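Local coordinates for ABC transporter substrate-binding protein (Rhizobium radiobacter, PDB 6TFX) that binds the mannityl-opine mannopinic acid as the periplasmic solute-binding component of an ABC importer, of the family generally associated with peptide uptake, at residues A[25-30]-A[201-206]; A[9-14]-A[337-342]; A[29-34]-A[179-184]. All blocks are in the same frame, centred on the assembly; numbering follows the deposited sequence.

Contact 1. Residues A[25-30]-A[201-206]; sequences TTSDRT and YRFLNN. With N72 ((2~{R})-2-[[(3~{R},4~{R},5~{S})-3,4,5,6-tetrakis(oxidanyl)-2-oxidanylidene-hexyl]amino]pentanedioic acid), chain C.
S27 OG and Y201 OH lie 2.7 Å apart, the closest approach between the helix start 25-30 and the strand end 201-206. The S27 oxygen sits at the edge of the Y201 ring and near its plane, and it also meets the edge of F203, with CE1 3.9 Å away. Its position follows from a chi1 of -174°, which sets OG opposite the backbone N. T30 brings CB to Y201 OH and CG2 to the ring edge near CE2. T30 OG1 donates to T26 O and accepts from a water, which bridges to Y201 OH at 2.7 Å.

Behind this shell, T25 is the N-cap: its OG1 accepts from D28 N at 3.2 Å and 164°. The same helix start receives the opine, as T26 N donates to N72 OXT at 3.0 Å, while R29 NE and NH2 make two weak bonds to the single oxygen OE1, which lies oblique to the guanidinium. R29 is further held by T24 O and S143 OG. Helix 26-30 and strand 201-203 run nearly antiparallel, at 167°, with axes 11.6 Å apart; strands 5-10 and 180-185 flank 198-203 in the sheet beneath.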
loop_
_atom_site.group_PDB
_atom_site.type_symbol
_atom_site.label_atom_id
_atom_site.label_comp_id
_atom_site.label_asym_id
_atom_site.label_seq_id
_atom_site.Cartn_x
_atom_site.Cartn_y
_atom_site.Cartn_z
ATOM N N THR A 25 2.479 5.851 -2.883
ATOM C CA THR A 25 3.468 5.789 -1.806
ATOM C C THR A 25 2.731 5.831 -0.462
ATOM O O THR A 25 1.623 6.389 -0.374
ATOM C CB THR A 25 4.456 6.951 -1.904
ATOM O OG1 THR A 25 3.759 8.157 -1.631
ATOM C CG2 THR A 25 5.157 7.030 -3.286
ATOM N N THR A 26 3.355 5.292 0.596
ATOM C CA THR A 26 2.690 5.341 1.910
ATOM C C THR A 26 2.346 6.801 2.276
ATOM O O THR A 26 1.243 7.063 2.782
ATOM C CB THR A 26 3.608 4.749 2.983
ATOM O OG1 THR A 26 3.698 3.350 2.741
ATOM C CG2 THR A 26 3.053 4.954 4.393
ATOM N N SER A 27 3.275 7.742 2.025
ATOM C CA SER A 27 3.020 9.131 2.413
ATOM C C SER A 27 1.807 9.725 1.685
ATOM O O SER A 27 0.960 10.357 2.317
ATOM C CB SER A 27 4.249 9.997 2.186
ATOM O OG SER A 27 3.977 11.291 2.704
ATOM N N ASP A 28 1.713 9.512 0.367
ATOM C CA ASP A 28 0.556 10.057 -0.374
ATOM C C ASP A 28 -0.727 9.348 0.081
ATOM O O ASP A 28 -1.748 10.005 0.287
ATOM C CB ASP A 28 0.751 9.904 -1.886
ATOM C CG ASP A 28 1.718 10.882 -2.550
ATOM O OD1 ASP A 28 2.177 11.853 -1.869
ATOM O OD2 ASP A 28 2.009 10.696 -3.753
ATOM N N ARG A 29 -0.674 7.999 0.301
ATOM C CA ARG A 29 -1.875 7.277 0.750
ATOM C C ARG A 29 -2.314 7.758 2.151
ATOM O O ARG A 29 -3.516 7.756 2.461
ATOM C CB ARG A 29 -1.625 5.765 0.810
ATOM C CG ARG A 29 -1.423 5.131 -0.554
ATOM C CD ARG A 29 -1.227 3.651 -0.334
ATOM N NE ARG A 29 -0.914 2.882 -1.541
ATOM C CZ ARG A 29 -1.808 2.286 -2.326
ATOM N NH1 ARG A 29 -3.113 2.459 -2.119
ATOM N NH2 ARG A 29 -1.409 1.535 -3.339
ATOM N N THR A 30 -1.330 8.101 3.013
ATOM C CA THR A 30 -1.638 8.563 4.379
ATOM C C THR A 30 -2.396 9.902 4.299
ATOM O O THR A 30 -3.455 10.046 4.895
ATOM C CB THR A 30 -0.369 8.713 5.212
ATOM O OG1 THR A 30 0.296 7.451 5.283
ATOM C CG2 THR A 30 -0.673 9.200 6.648
ATOM N N TYR A 201 2.237 18.312 8.565
ATOM C CA TYR A 201 2.735 17.033 8.066
ATOM C C TYR A 201 4.094 17.312 7.453
ATOM O O TYR A 201 4.186 17.857 6.354
ATOM C CB TYR A 201 1.724 16.509 7.051
ATOM C CG TYR A 201 1.981 15.110 6.543
ATOM C CD1 TYR A 201 2.745 14.894 5.402
ATOM C CD2 TYR A 201 1.382 14.009 7.149
ATOM C CE1 TYR A 201 2.922 13.615 4.882
ATOM C CE2 TYR A 201 1.530 12.721 6.622
ATOM C CZ TYR A 201 2.323 12.527 5.502
ATOM O OH TYR A 201 2.491 11.273 4.972
ATOM N N ARG A 202 5.143 16.995 8.211
ATOM C CA ARG A 202 6.529 17.319 7.867
ATOM C C ARG A 202 7.289 16.223 7.139
ATOM O O ARG A 202 7.336 15.087 7.620
ATOM C CB ARG A 202 7.300 17.727 9.126
ATOM C CG ARG A 202 6.815 19.043 9.735
ATOM C CD ARG A 202 7.709 19.512 10.874
ATOM N NE ARG A 202 9.082 19.786 10.438
ATOM C CZ ARG A 202 10.129 19.860 11.258
ATOM N NH1 ARG A 202 9.972 19.694 12.566
ATOM N NH2 ARG A 202 11.341 20.098 10.775
ATOM N N PHE A 203 7.952 16.600 6.027
ATOM C CA PHE A 203 8.777 15.695 5.226
ATOM C C PHE A 203 10.169 15.639 5.834
ATOM O O PHE A 203 10.915 16.628 5.793
ATOM C CB PHE A 203 8.815 16.155 3.765
ATOM C CG PHE A 203 7.443 16.095 3.137
ATOM C CD1 PHE A 203 6.774 14.884 3.009
ATOM C CD2 PHE A 203 6.823 17.247 2.667
ATOM C CE1 PHE A 203 5.501 14.830 2.439
ATOM C CE2 PHE A 203 5.558 17.190 2.087
ATOM C CZ PHE A 203 4.897 15.985 1.992
ATOM N N LEU A 204 10.457 14.546 6.543
ATOM C CA LEU A 204 11.742 14.392 7.229
ATOM C C LEU A 204 12.287 13.024 6.899
ATOM O O LEU A 204 12.310 12.130 7.753
ATOM C CB LEU A 204 11.589 14.587 8.760
ATOM C CG LEU A 204 11.291 16.018 9.218
ATOM C CD1 LEU A 204 10.703 16.034 10.611
ATOM C CD2 LEU A 204 12.562 16.895 9.188
ATOM N N ASN A 205 12.713 12.849 5.628
ATOM C CA ASN A 205 13.234 11.564 5.164
ATOM C C ASN A 205 14.491 11.110 5.910
ATOM O O ASN A 205 14.663 9.919 6.115
ATOM C CB ASN A 205 13.501 11.578 3.653
ATOM C CG ASN A 205 13.466 10.176 3.064
ATOM O OD1 ASN A 205 12.482 9.442 3.212
ATOM N ND2 ASN A 205 14.537 9.780 2.364
ATOM N N ASN A 206 15.336 12.059 6.365
ATOM C CA ASN A 206 16.555 11.726 7.103
ATOM C C ASN A 206 16.177 11.284 8.520
ATOM O O ASN A 206 15.614 12.075 9.286
ATOM C CB ASN A 206 17.503 12.913 7.125
ATOM C CG ASN A 206 18.792 12.596 7.843
ATOM O OD1 ASN A 206 18.904 12.764 9.060
ATOM N ND2 ASN A 206 19.778 12.106 7.109
HETATM O OAB N72 C . 12.027 -2.082 5.148
HETATM C CAF N72 C . 11.015 -2.250 4.136
HETATM C CAG N72 C . 10.303 -0.955 3.621
HETATM O OAC N72 C . 10.496 0.147 4.449
HETATM C CAH N72 C . 8.898 -1.266 3.101
HETATM O OAM N72 C . 8.265 -2.455 3.381
HETATM C CAI N72 C . 7.579 -0.521 3.160
HETATM O OAD N72 C . 7.494 0.248 4.340
HETATM C CAJ N72 C . 7.240 0.145 1.849
HETATM O OAE N72 C . 7.741 -0.327 0.797
HETATM C CAK N72 C . 6.344 1.417 1.826
HETATM N N N72 C . 5.060 1.138 1.229
HETATM C CA N72 C . 4.649 1.734 0.015
HETATM C C N72 C . 5.677 2.443 -0.823
HETATM O O N72 C . 6.441 2.057 -1.795
HETATM C CB N72 C . 3.712 0.784 -0.736
HETATM C CG N72 C . 3.553 0.922 -2.250
HETATM C CD N72 C . 2.188 0.455 -2.762
HETATM O OE1 N72 C . 1.140 0.534 -2.043
HETATM O OE2 N72 C . 2.113 0.002 -3.926
HETATM O OXT N72 C . 5.601 3.611 -0.400
HETATM O O HOH W 1 2.761 8.790 6.108
#

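Contact 2. Residues A[9-14]-A[337-342]. With N72 ((2~{R})-2-[[(3~{R},4~{R},5~{S})-3,4,5,6-tetrakis(oxidanyl)-2-oxidanylidene-hexyl]amino]pentanedioic acid), chain C.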
loop_
_atom_site.group_PDB
_atom_site.type_symbol
_atom_site.label_atom_id
_atom_site.label_comp_id
_atom_site.label_asym_id
_atom_site.label_seq_id
_atom_site.Cartn_x
_atom_site.Cartn_y
_atom_site.Cartn_z
ATOM N N GLY A 9 6.162 13.844 11.707
ATOM C CA GLY A 9 7.331 13.727 10.845
ATOM C C GLY A 9 7.289 12.397 10.133
ATOM O O GLY A 9 7.129 11.365 10.786
ATOM N N VAL A 10 7.421 12.416 8.795
ATOM C CA VAL A 10 7.301 11.207 7.981
ATOM C C VAL A 10 8.511 10.964 7.116
ATOM O O VAL A 10 9.269 11.890 6.835
ATOM C CB VAL A 10 5.994 11.192 7.145
ATOM C CG1 VAL A 10 4.766 11.496 8.025
ATOM C CG2 VAL A 10 6.072 12.172 5.972
ATOM N N ALA A 11 8.676 9.698 6.680
ATOM C CA ALA A 11 9.788 9.279 5.824
ATOM C C ALA A 11 9.360 9.479 4.377
ATOM O O ALA A 11 8.990 8.534 3.675
ATOM C CB ALA A 11 10.139 7.822 6.082
ATOM N N SER A 12 9.369 10.719 3.957
ATOM C CA SER A 12 9.024 11.129 2.597
ATOM C C SER A 12 9.711 12.442 2.323
ATOM O O SER A 12 9.970 13.213 3.254
ATOM C CB SER A 12 7.516 11.316 2.454
ATOM O OG SER A 12 7.195 11.756 1.145
ATOM N N GLU A 13 9.988 12.711 1.048
ATOM C CA GLU A 13 10.633 13.945 0.622
ATOM C C GLU A 13 9.637 14.983 0.138
ATOM O O GLU A 13 9.948 16.177 0.219
ATOM C CB GLU A 13 11.723 13.672 -0.437
ATOM C CG GLU A 13 12.824 12.750 0.094
ATOM C CD GLU A 13 14.094 12.632 -0.734
ATOM O OE1 GLU A 13 14.558 13.679 -1.244
ATOM O OE2 GLU A 13 14.623 11.500 -0.880
ATOM N N ASP A 14 8.430 14.559 -0.334
ATOM C CA ASP A 14 7.434 15.509 -0.850
ATOM C C ASP A 14 6.133 14.791 -1.191
ATOM O O ASP A 14 6.058 13.564 -1.110
ATOM C CB ASP A 14 7.971 16.173 -2.157
ATOM C CG ASP A 14 7.377 17.517 -2.597
ATOM O OD1 ASP A 14 6.545 18.098 -1.839
ATOM O OD2 ASP A 14 7.736 17.991 -3.702
ATOM N N SER A 337 15.103 2.452 -4.190
ATOM C CA SER A 337 14.497 3.593 -3.507
ATOM C C SER A 337 15.355 4.119 -2.335
ATOM O O SER A 337 15.965 3.332 -1.600
ATOM C CB SER A 337 13.135 3.201 -2.949
ATOM O OG SER A 337 12.634 4.237 -2.121
ATOM N N GLN A 338 15.313 5.455 -2.136
ATOM C CA GLN A 338 15.949 6.145 -1.018
ATOM C C GLN A 338 15.012 6.247 0.206
ATOM O O GLN A 338 15.389 6.875 1.207
ATOM C CB GLN A 338 16.509 7.512 -1.420
ATOM C CG GLN A 338 17.800 7.367 -2.213
ATOM C CD GLN A 338 18.355 8.700 -2.614
ATOM O OE1 GLN A 338 17.678 9.503 -3.250
ATOM N NE2 GLN A 338 19.603 8.966 -2.244
ATOM N N LEU A 339 13.817 5.604 0.158
ATOM C CA LEU A 339 12.977 5.497 1.371
ATOM C C LEU A 339 13.889 4.740 2.353
ATOM O O LEU A 339 14.433 3.701 1.978
ATOM C CB LEU A 339 11.709 4.676 1.075
ATOM C CG LEU A 339 10.768 4.449 2.263
ATOM C CD1 LEU A 339 10.127 5.750 2.717
ATOM C CD2 LEU A 339 9.685 3.438 1.888
ATOM N N PRO A 340 14.173 5.261 3.569
ATOM C CA PRO A 340 15.238 4.638 4.383
ATOM C C PRO A 340 15.095 3.156 4.693
ATOM O O PRO A 340 16.120 2.449 4.717
ATOM C CB PRO A 340 15.275 5.483 5.657
ATOM C CG PRO A 340 14.749 6.825 5.219
ATOM C CD PRO A 340 13.697 6.527 4.175
ATOM N N GLY A 341 13.861 2.688 4.893
ATOM C CA GLY A 341 13.615 1.274 5.171
ATOM C C GLY A 341 13.932 0.379 3.981
ATOM O O GLY A 341 14.525 -0.694 4.153
ATOM N N LEU A 342 13.585 0.838 2.756
ATOM C CA LEU A 342 13.893 0.083 1.534
ATOM C C LEU A 342 15.386 0.187 1.212
ATOM O O LEU A 342 15.999 -0.769 0.711
ATOM C CB LEU A 342 13.096 0.605 0.322
ATOM C CG LEU A 342 11.657 0.142 0.261
ATOM C CD1 LEU A 342 10.904 0.881 -0.838
ATOM C CD2 LEU A 342 11.553 -1.388 0.071
HETATM O OAB N72 C . 12.027 -2.082 5.148
HETATM C CAF N72 C . 11.015 -2.250 4.136
HETATM C CAG N72 C . 10.303 -0.955 3.621
HETATM O OAC N72 C . 10.496 0.147 4.449
HETATM C CAH N72 C . 8.898 -1.266 3.101
HETATM O OAM N72 C . 8.265 -2.455 3.381
HETATM C CAI N72 C . 7.579 -0.521 3.160
HETATM O OAD N72 C . 7.494 0.248 4.340
HETATM C CAJ N72 C . 7.240 0.145 1.849
HETATM O OAE N72 C . 7.741 -0.327 0.797
HETATM C CAK N72 C . 6.344 1.417 1.826
HETATM N N N72 C . 5.060 1.138 1.229
HETATM C CA N72 C . 4.649 1.734 0.015
HETATM C C N72 C . 5.677 2.443 -0.823
HETATM O O N72 C . 6.441 2.057 -1.795
HETATM C CB N72 C . 3.712 0.784 -0.736
HETATM C CG N72 C . 3.553 0.922 -2.250
HETATM C CD N72 C . 2.188 0.455 -2.762
HETATM O OE1 N72 C . 1.140 0.534 -2.043
HETATM O OE2 N72 C . 2.113 0.002 -3.926
HETATM O OXT N72 C . 5.601 3.611 -0.400
#
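An inverse gamma turn centred on A11, just past strand 5-10, meets the start of helix 340-353 at the wall of the opine pocket. The core of the contact is apolar: A11 CB points toward the 337-342 segment and lies 4.0 Å from L339 CD1 and 4.2 Å from P340 CD. The same L339 methyl reaches the carbonyl of the turn, with CD1 3.2 Å from A11 O, a tight approach that brings a carbon rather than a donor to this oxygen. No hydrogen bond crosses between the segments; A11, L339 and P340 meet by van der Waals packing.

A chi1 of 178° swings L339 CG away from the backbone N, and its two methyls divide the task: CD1 goes to A11 and CD2 to the ligand, 3.9 Å from N72 CAK. L342 joins the same wall, CG and CD2 each 3.8 Å from N72 CAG. G341 CA lies 3.4 Å from N72 OAC, bringing the backbone against the polyol, and G341 O is 3.0 Å from N72 OAB, a weak, unsettled bond, its proton having another acceptor within reach. An ST turn shapes the entry to the helix: S337 OG accepts from L339 N at 2.9 Å and 168° and also holds ND1 of H367, whose NE2 binds the opine.

A11 N is bonded to Q223 OE1, and N205 ND2 to Q338 O. Strand 5-10 pairs in parallel with 198-203 and 221-223, whereas helix 367-374 touches S337, L339 and L342, and helix 207-215 reaches both A11 and P340.

Contact 3. Residues A[29-34]-A[179-184]; sequences RTLVSY and QSVTLT. With N72 ((2~{R})-2-[[(3~{R},4~{R},5~{S})-3,4,5,6-tetrakis(oxidanyl)-2-oxidanylidene-hexyl]amino]pentanedioic acid), chain C.
L31 faces strand 180-185 with its two methyls turned to different residues: CD1 meets V181 CG2 at 4.0 Å, and CD2 meets L183 CD1 at 3.9 Å. The leucine therefore straddles two positions of the strand that project to the same side, and its side chain runs at a slant to each of them. A chi1 of -73° carries its CG to the side opposite the carbonyl carbon, and the fork at CG then spreads the methyls along the strand. V181 answers with the branch beside its own backbone N. L183 also uses both of its methyls, since CD2 lies 4.4 Å from Y34 CB, one helical turn beyond L31.

No hydrogen bond crosses between the segments. This is a helix laid on the face of a mixed sheet: helix 29-34 and strand 180-184 run in nearly the same direction, crossing at 16°, and their axes are 11.2 Å apart. That alignment is consistent with the register, L31 nearest V181 and Y34 nearest L183 by CA.

The ring of Y34 has T30 O over one face, 3.4 Å above its plane and toward the rim, while its OH bonds to P484 O. T30 O also accepts from S33 OG at 2.7 Å, on a lone pair. Y201 of strand 198-203 touches L31 as well, and V172 of strand 170-176 packs against V181.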
loop_
_atom_site.group_PDB
_atom_site.type_symbol
_atom_site.label_atom_id
_atom_site.label_comp_id
_atom_site.label_asym_id
_atom_site.label_seq_id
_atom_site.Cartn_x
_atom_site.Cartn_y
_atom_site.Cartn_z
ATOM N N ARG A 29 -0.674 7.999 0.301
ATOM C CA ARG A 29 -1.875 7.277 0.750
ATOM C C ARG A 29 -2.314 7.758 2.151
ATOM O O ARG A 29 -3.516 7.756 2.461
ATOM C CB ARG A 29 -1.625 5.765 0.810
ATOM C CG ARG A 29 -1.423 5.131 -0.554
ATOM C CD ARG A 29 -1.227 3.651 -0.334
ATOM N NE ARG A 29 -0.914 2.882 -1.541
ATOM C CZ ARG A 29 -1.808 2.286 -2.326
ATOM N NH1 ARG A 29 -3.113 2.459 -2.119
ATOM N NH2 ARG A 29 -1.409 1.535 -3.339
ATOM N N THR A 30 -1.330 8.101 3.013
ATOM C CA THR A 30 -1.638 8.563 4.379
ATOM C C THR A 30 -2.396 9.902 4.299
ATOM O O THR A 30 -3.455 10.046 4.895
ATOM C CB THR A 30 -0.369 8.713 5.212
ATOM O OG1 THR A 30 0.296 7.451 5.283
ATOM C CG2 THR A 30 -0.673 9.200 6.648
ATOM N N LEU A 31 -1.868 10.863 3.526
ATOM C CA LEU A 31 -2.529 12.154 3.365
ATOM C C LEU A 31 -3.932 11.964 2.793
ATOM O O LEU A 31 -4.881 12.536 3.315
ATOM C CB LEU A 31 -1.682 13.044 2.450
ATOM C CG LEU A 31 -0.416 13.574 3.133
ATOM C CD1 LEU A 31 0.555 14.203 2.099
ATOM C CD2 LEU A 31 -0.754 14.624 4.187
ATOM N N VAL A 32 -4.077 11.116 1.748
ATOM C CA VAL A 32 -5.383 10.833 1.146
ATOM C C VAL A 32 -6.382 10.317 2.202
ATOM O O VAL A 32 -7.550 10.718 2.192
ATOM C CB VAL A 32 -5.158 9.856 -0.036
ATOM C CG1 VAL A 32 -6.399 9.061 -0.395
ATOM C CG2 VAL A 32 -4.625 10.633 -1.242
ATOM N N SER A 33 -5.905 9.457 3.136
ATOM C CA SER A 33 -6.784 8.906 4.175
ATOM C C SER A 33 -7.284 9.961 5.167
ATOM O O SER A 33 -8.220 9.688 5.928
ATOM C CB SER A 33 -6.102 7.768 4.929
ATOM O OG SER A 33 -5.178 8.263 5.886
ATOM N N TYR A 34 -6.650 11.146 5.185
ATOM C CA TYR A 34 -7.099 12.218 6.108
ATOM C C TYR A 34 -8.060 13.182 5.389
ATOM O O TYR A 34 -8.848 13.866 6.042
ATOM C CB TYR A 34 -5.897 13.047 6.588
ATOM C CG TYR A 34 -4.840 12.290 7.386
ATOM C CD1 TYR A 34 -5.022 10.955 7.741
ATOM C CD2 TYR A 34 -3.609 12.872 7.670
ATOM C CE1 TYR A 34 -4.033 10.241 8.420
ATOM C CE2 TYR A 34 -2.622 12.177 8.365
ATOM C CZ TYR A 34 -2.839 10.865 8.749
ATOM O OH TYR A 34 -1.817 10.192 9.396
ATOM N N GLN A 179 8.931 20.422 2.155
ATOM C CA GLN A 179 9.044 20.765 3.582
ATOM C C GLN A 179 7.866 20.224 4.390
ATOM O O GLN A 179 8.077 19.548 5.407
ATOM C CB GLN A 179 9.154 22.290 3.792
ATOM C CG GLN A 179 10.381 22.916 3.129
ATOM C CD GLN A 179 10.612 24.338 3.585
ATOM O OE1 GLN A 179 11.070 24.582 4.706
ATOM N NE2 GLN A 179 10.321 25.315 2.730
ATOM N N SER A 180 6.632 20.544 3.959
ATOM C CA SER A 180 5.435 20.124 4.683
ATOM C C SER A 180 4.128 20.320 3.947
ATOM O O SER A 180 4.060 21.056 2.967
ATOM C CB SER A 180 5.337 20.871 6.017
ATOM O OG SER A 180 5.173 22.277 5.869
ATOM N N VAL A 181 3.075 19.679 4.466
ATOM C CA VAL A 181 1.702 19.891 4.052
ATOM C C VAL A 181 0.994 20.420 5.290
ATOM O O VAL A 181 1.143 19.844 6.378
ATOM C CB VAL A 181 0.994 18.619 3.530
ATOM C CG1 VAL A 181 -0.428 18.934 3.092
ATOM C CG2 VAL A 181 1.776 17.994 2.391
ATOM N N THR A 182 0.230 21.513 5.130
ATOM C CA THR A 182 -0.555 22.055 6.220
ATOM C C THR A 182 -1.975 21.658 5.965
ATOM O O THR A 182 -2.561 22.042 4.937
ATOM C CB THR A 182 -0.438 23.599 6.326
ATOM O OG1 THR A 182 0.939 23.944 6.463
ATOM C CG2 THR A 182 -1.230 24.168 7.534
ATOM N N LEU A 183 -2.538 20.865 6.883
ATOM C CA LEU A 183 -3.946 20.488 6.801
ATOM C C LEU A 183 -4.714 21.186 7.915
ATOM O O LEU A 183 -4.168 21.416 9.002
ATOM C CB LEU A 183 -4.140 18.972 6.915
ATOM C CG LEU A 183 -3.430 18.118 5.838
ATOM C CD1 LEU A 183 -2.067 17.662 6.328
ATOM C CD2 LEU A 183 -4.282 16.927 5.458
ATOM N N THR A 184 -5.970 21.560 7.640
ATOM C CA THR A 184 -6.791 22.192 8.656
ATOM C C THR A 184 -8.076 21.383 8.806
ATOM O O THR A 184 -8.488 20.689 7.878
ATOM C CB THR A 184 -7.078 23.658 8.311
ATOM O OG1 THR A 184 -7.744 23.705 7.055
ATOM C CG2 THR A 184 -5.824 24.505 8.269
HETATM O OAB N72 C . 12.027 -2.082 5.148
HETATM C CAF N72 C . 11.015 -2.250 4.136
HETATM C CAG N72 C . 10.303 -0.955 3.621
HETATM O OAC N72 C . 10.496 0.147 4.449
HETATM C CAH N72 C . 8.898 -1.266 3.101
HETATM O OAM N72 C . 8.265 -2.455 3.381
HETATM C CAI N72 C . 7.579 -0.521 3.160
HETATM O OAD N72 C . 7.494 0.248 4.340
HETATM C CAJ N72 C . 7.240 0.145 1.849
HETATM O OAE N72 C . 7.741 -0.327 0.797
HETATM C CAK N72 C . 6.344 1.417 1.826
HETATM N N N72 C . 5.060 1.138 1.229
HETATM C CA N72 C . 4.649 1.734 0.015
HETATM C C N72 C . 5.677 2.443 -0.823
HETATM O O N72 C . 6.441 2.057 -1.795
HETATM C CB N72 C . 3.712 0.784 -0.736
HETATM C CG N72 C . 3.553 0.922 -2.250
HETATM C CD N72 C . 2.188 0.455 -2.762
HETATM O OE1 N72 C . 1.140 0.534 -2.043
HETATM O OE2 N72 C . 2.113 0.002 -3.926
HETATM O OXT N72 C . 5.601 3.611 -0.400
#

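Contacts 1 and 3 use overlapping parts of helix 26-35 and share R29 and T30; their centres are about 8 Å apart. The centre of contact 2 lies about 7 Å from that of contact 1 and about 15 Å from that of contact 3. Along the chain, strand 5-10 comes first, then helix 26-35, strand 180-185, strand 198-203 and helix 340-353, so contact 2 spans the other two. One mixed sheet unites them: strand 198-203 lies between 5-10 and 180-185, with probable backbone bonds from V10 to R202 and L204, and from Y201 to V181. All three touch N72, so a sheet-borne helix and the start of helix 340-353 approach different parts of one opine.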